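Local coordinates for B-agarase (Saccharophagus degradans, PDB 4BQ2), which hydrolyses the beta-linkages of agarose as a family 50 exo-beta-agarase, at residues Q503-I508 with Y571-L575. Sequence-based numbering, arbitrary orientation.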
ATOM      1  N   GLN A 503       3.064  -4.544 -19.431  1.00 20.93           N
ATOM      2  CA  GLN A 503       3.778  -5.669 -18.818  1.00 22.38           C
ATOM      3  C   GLN A 503       5.254  -5.740 -19.260  1.00 22.17           C
ATOM      4  O   GLN A 503       6.171  -5.992 -18.433  1.00 21.96           O
ATOM      5  CB  GLN A 503       3.050  -6.990 -19.088  1.00 24.13           C
ATOM      6  CG  GLN A 503       3.897  -8.186 -18.646  1.00 27.07           C
ATOM      7  CD  GLN A 503       3.130  -9.299 -17.951  1.00 31.86           C
ATOM      8  OE1 GLN A 503       3.291 -10.467 -18.309  1.00 33.41           O
ATOM      9  NE2 GLN A 503       2.352  -8.957 -16.906  1.00 28.84           N
ATOM     10  N   TYR A 504       5.486  -5.478 -20.541  1.00 20.70           N
ATOM     11  CA  TYR A 504       6.842  -5.540 -21.115  1.00 20.86           C
ATOM     12  C   TYR A 504       7.453  -4.158 -21.278  1.00 20.19           C
ATOM     13  O   TYR A 504       8.263  -3.901 -22.184  1.00 20.59           O
ATOM     14  CB  TYR A 504       6.838  -6.352 -22.437  1.00 18.97           C
ATOM     15  CG  TYR A 504       6.498  -7.790 -22.158  1.00 20.35           C
ATOM     16  CD1 TYR A 504       7.350  -8.587 -21.380  1.00 20.87           C
ATOM     17  CD2 TYR A 504       5.291  -8.338 -22.576  1.00 20.30           C
ATOM     18  CE1 TYR A 504       7.017  -9.903 -21.065  1.00 21.10           C
ATOM     19  CE2 TYR A 504       4.951  -9.659 -22.283  1.00 22.14           C
ATOM     20  CZ  TYR A 504       5.827 -10.435 -21.531  1.00 22.30           C
ATOM     21  OH  TYR A 504       5.515 -11.717 -21.209  1.00 24.17           O
ATOM     22  N   GLY A 505       7.074  -3.255 -20.376  1.00 20.18           N
ATOM     23  CA  GLY A 505       7.540  -1.872 -20.476  1.00 18.17           C
ATOM     24  C   GLY A 505       9.046  -1.706 -20.386  1.00 18.59           C
ATOM     25  O   GLY A 505       9.605  -0.836 -21.047  1.00 17.06           O
ATOM     26  N   ILE A 506       9.715  -2.518 -19.556  1.00 19.42           N
ATOM     27  CA  ILE A 506      11.188  -2.417 -19.446  1.00 19.36           C
ATOM     28  C   ILE A 506      11.882  -2.840 -20.755  1.00 20.02           C
ATOM     29  O   ILE A 506      12.728  -2.110 -21.253  1.00 19.10           O
ATOM     30  CB  ILE A 506      11.754  -3.138 -18.188  1.00 19.27           C
ATOM     31  CG1 ILE A 506      11.269  -2.416 -16.914  1.00 19.13           C
ATOM     32  CG2 ILE A 506      13.282  -3.125 -18.197  1.00 19.53           C
ATOM     33  CD1 ILE A 506      11.609  -3.166 -15.636  1.00 17.59           C
ATOM     34  N   PRO A 507      11.517  -4.024 -21.321  1.00 21.17           N
ATOM     35  CA  PRO A 507      12.066  -4.349 -22.645  1.00 20.22           C
ATOM     36  C   PRO A 507      11.745  -3.305 -23.712  1.00 20.68           C
ATOM     37  O   PRO A 507      12.634  -2.905 -24.443  1.00 20.76           O
ATOM     38  CB  PRO A 507      11.404  -5.682 -22.974  1.00 20.12           C
ATOM     39  CG  PRO A 507      11.318  -6.341 -21.643  1.00 21.82           C
ATOM     40  CD  PRO A 507      10.901  -5.217 -20.697  1.00 19.72           C
ATOM     41  N   ILE A 508      10.504  -2.837 -23.762  1.00 21.05           N
ATOM     42  CA  ILE A 508      10.101  -1.903 -24.808  1.00 22.15           C
ATOM     43  C   ILE A 508      10.899  -0.610 -24.687  1.00 22.25           C
ATOM     44  O   ILE A 508      11.534  -0.172 -25.648  1.00 21.10           O
ATOM     45  CB  ILE A 508       8.571  -1.684 -24.763  1.00 21.69           C
ATOM     46  CG1 ILE A 508       7.869  -2.961 -25.239  1.00 22.65           C
ATOM     47  CG2 ILE A 508       8.126  -0.424 -25.508  1.00 22.02           C
ATOM     48  CD1 ILE A 508       6.358  -2.909 -25.147  1.00 20.58           C
ATOM     49  N   TYR A 571      10.352  -9.990 -25.708  1.00 19.86           N
ATOM     50  CA  TYR A 571      10.184  -9.157 -24.521  1.00 19.75           C
ATOM     51  C   TYR A 571      10.248 -10.038 -23.276  1.00 20.10           C
ATOM     52  O   TYR A 571      10.873  -9.654 -22.286  1.00 20.19           O
ATOM     53  CB  TYR A 571       8.855  -8.425 -24.536  1.00 19.88           C
ATOM     54  CG  TYR A 571       8.637  -7.429 -25.650  1.00 19.73           C
ATOM     55  CD1 TYR A 571       9.706  -6.866 -26.358  1.00 20.45           C
ATOM     56  CD2 TYR A 571       7.337  -7.020 -25.971  1.00 22.10           C
ATOM     57  CE1 TYR A 571       9.477  -5.917 -27.340  1.00 20.96           C
ATOM     58  CE2 TYR A 571       7.095  -6.098 -26.973  1.00 21.51           C
ATOM     59  CZ  TYR A 571       8.173  -5.553 -27.655  1.00 20.93           C
ATOM     60  OH  TYR A 571       7.939  -4.632 -28.644  1.00 23.33           O
ATOM     61  N   SER A 572       9.634 -11.226 -23.354  1.00 19.19           N
ATOM     62  CA  SER A 572       9.657 -12.192 -22.242  1.00 19.59           C
ATOM     63  C   SER A 572      11.103 -12.584 -21.890  1.00 20.98           C
ATOM     64  O   SER A 572      11.495 -12.547 -20.724  1.00 18.41           O
ATOM     65  CB  SER A 572       8.836 -13.438 -22.554  1.00 19.72           C
ATOM     66  OG  SER A 572       8.791 -14.293 -21.409  1.00 22.63           O
ATOM     67  N   MET A 573      11.891 -12.927 -22.908  1.00 20.42           N
ATOM     68  CA  MET A 573      13.284 -13.298 -22.728  1.00 21.73           C
ATOM     69  C   MET A 573      14.108 -12.155 -22.079  1.00 21.53           C
ATOM     70  O   MET A 573      14.932 -12.401 -21.174  1.00 21.36           O
ATOM     71  CB  MET A 573      13.902 -13.707 -24.088  1.00 23.71           C
ATOM     72  CG  MET A 573      15.426 -13.770 -24.083  1.00 28.05           C
ATOM     73  SD  MET A 573      16.106 -14.304 -25.665  1.00 34.69           S
ATOM     74  CE  MET A 573      16.178 -12.720 -26.497  1.00 28.47           C
ATOM     75  N   LEU A 574      13.897 -10.934 -22.561  1.00 20.76           N
ATOM     76  CA  LEU A 574      14.623  -9.749 -22.070  1.00 20.41           C
ATOM     77  C   LEU A 574      14.226  -9.383 -20.625  1.00 21.65           C
ATOM     78  O   LEU A 574      15.086  -9.001 -19.800  1.00 19.29           O
ATOM     79  CB  LEU A 574      14.395  -8.544 -22.990  1.00 21.33           C
ATOM     80  CG  LEU A 574      14.825  -8.754 -24.453  1.00 22.03           C
ATOM     81  CD1 LEU A 574      14.590  -7.504 -25.272  1.00 21.12           C
ATOM     82  CD2 LEU A 574      16.258  -9.234 -24.564  1.00 22.17           C
ATOM     83  N   LEU A 575      12.928  -9.483 -20.335  1.00 20.05           N
ATOM     84  CA  LEU A 575      12.442  -9.246 -18.967  1.00 19.12           C
ATOM     85  C   LEU A 575      13.038 -10.277 -18.003  1.00 19.80           C
ATOM     86  O   LEU A 575      13.462  -9.915 -16.908  1.00 19.78           O
ATOM     87  CB  LEU A 575      10.896  -9.226 -18.874  1.00 18.27           C
ATOM     88  CG  LEU A 575      10.304  -8.724 -17.530  1.00 17.28           C
ATOM     89  CD1 LEU A 575      10.907  -7.369 -17.118  1.00 16.73           C
ATOM     90  CD2 LEU A 575       8.791  -8.646 -17.549  1.00 16.57           C
TER
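Tyr504, the N-cap residue of helix 505-511, packs its ring obliquely against that of Tyr571 on the long helix 565-593, with planes at 40°. The closest side-chain approach between them is Tyr504 CG to Tyr571 CB, 3.4 Å. CE1 of Tyr504 lies 3.7 Å from CA of Ser572. Ile508 makes a CH-pi contact: its CG1, set beside its own backbone N (chi1 -70°), lies over one face of the Tyr571 ring, 3.8 Å from the centroid and displaced to the rim.

Aliphatic packing centres on Pro507. Its CG sits 3.4 Å from Tyr571 O, a carbonyl already accepting the helical bond from Leu575 N, and also touches CB of Leu574 and CB of Leu575, each at 4.0 Å. Leu575 spreads its two methyls: CD2 meets Gln503 O and the Tyr504 ring, CD1 touches CB of Ile506 and CD of Pro507.

No hydrogen bond joins the two segments directly; Tyr504 OH and Ser572 OG both bond to OE2 of Glu612, on helix 611-620. This is helix-to-helix packing, with Tyr504 as the break between helices 500-503 and 505-511. Cohesion comes mainly from buried apolar contacts, while one carboxylate oxygen links the two hydroxyls.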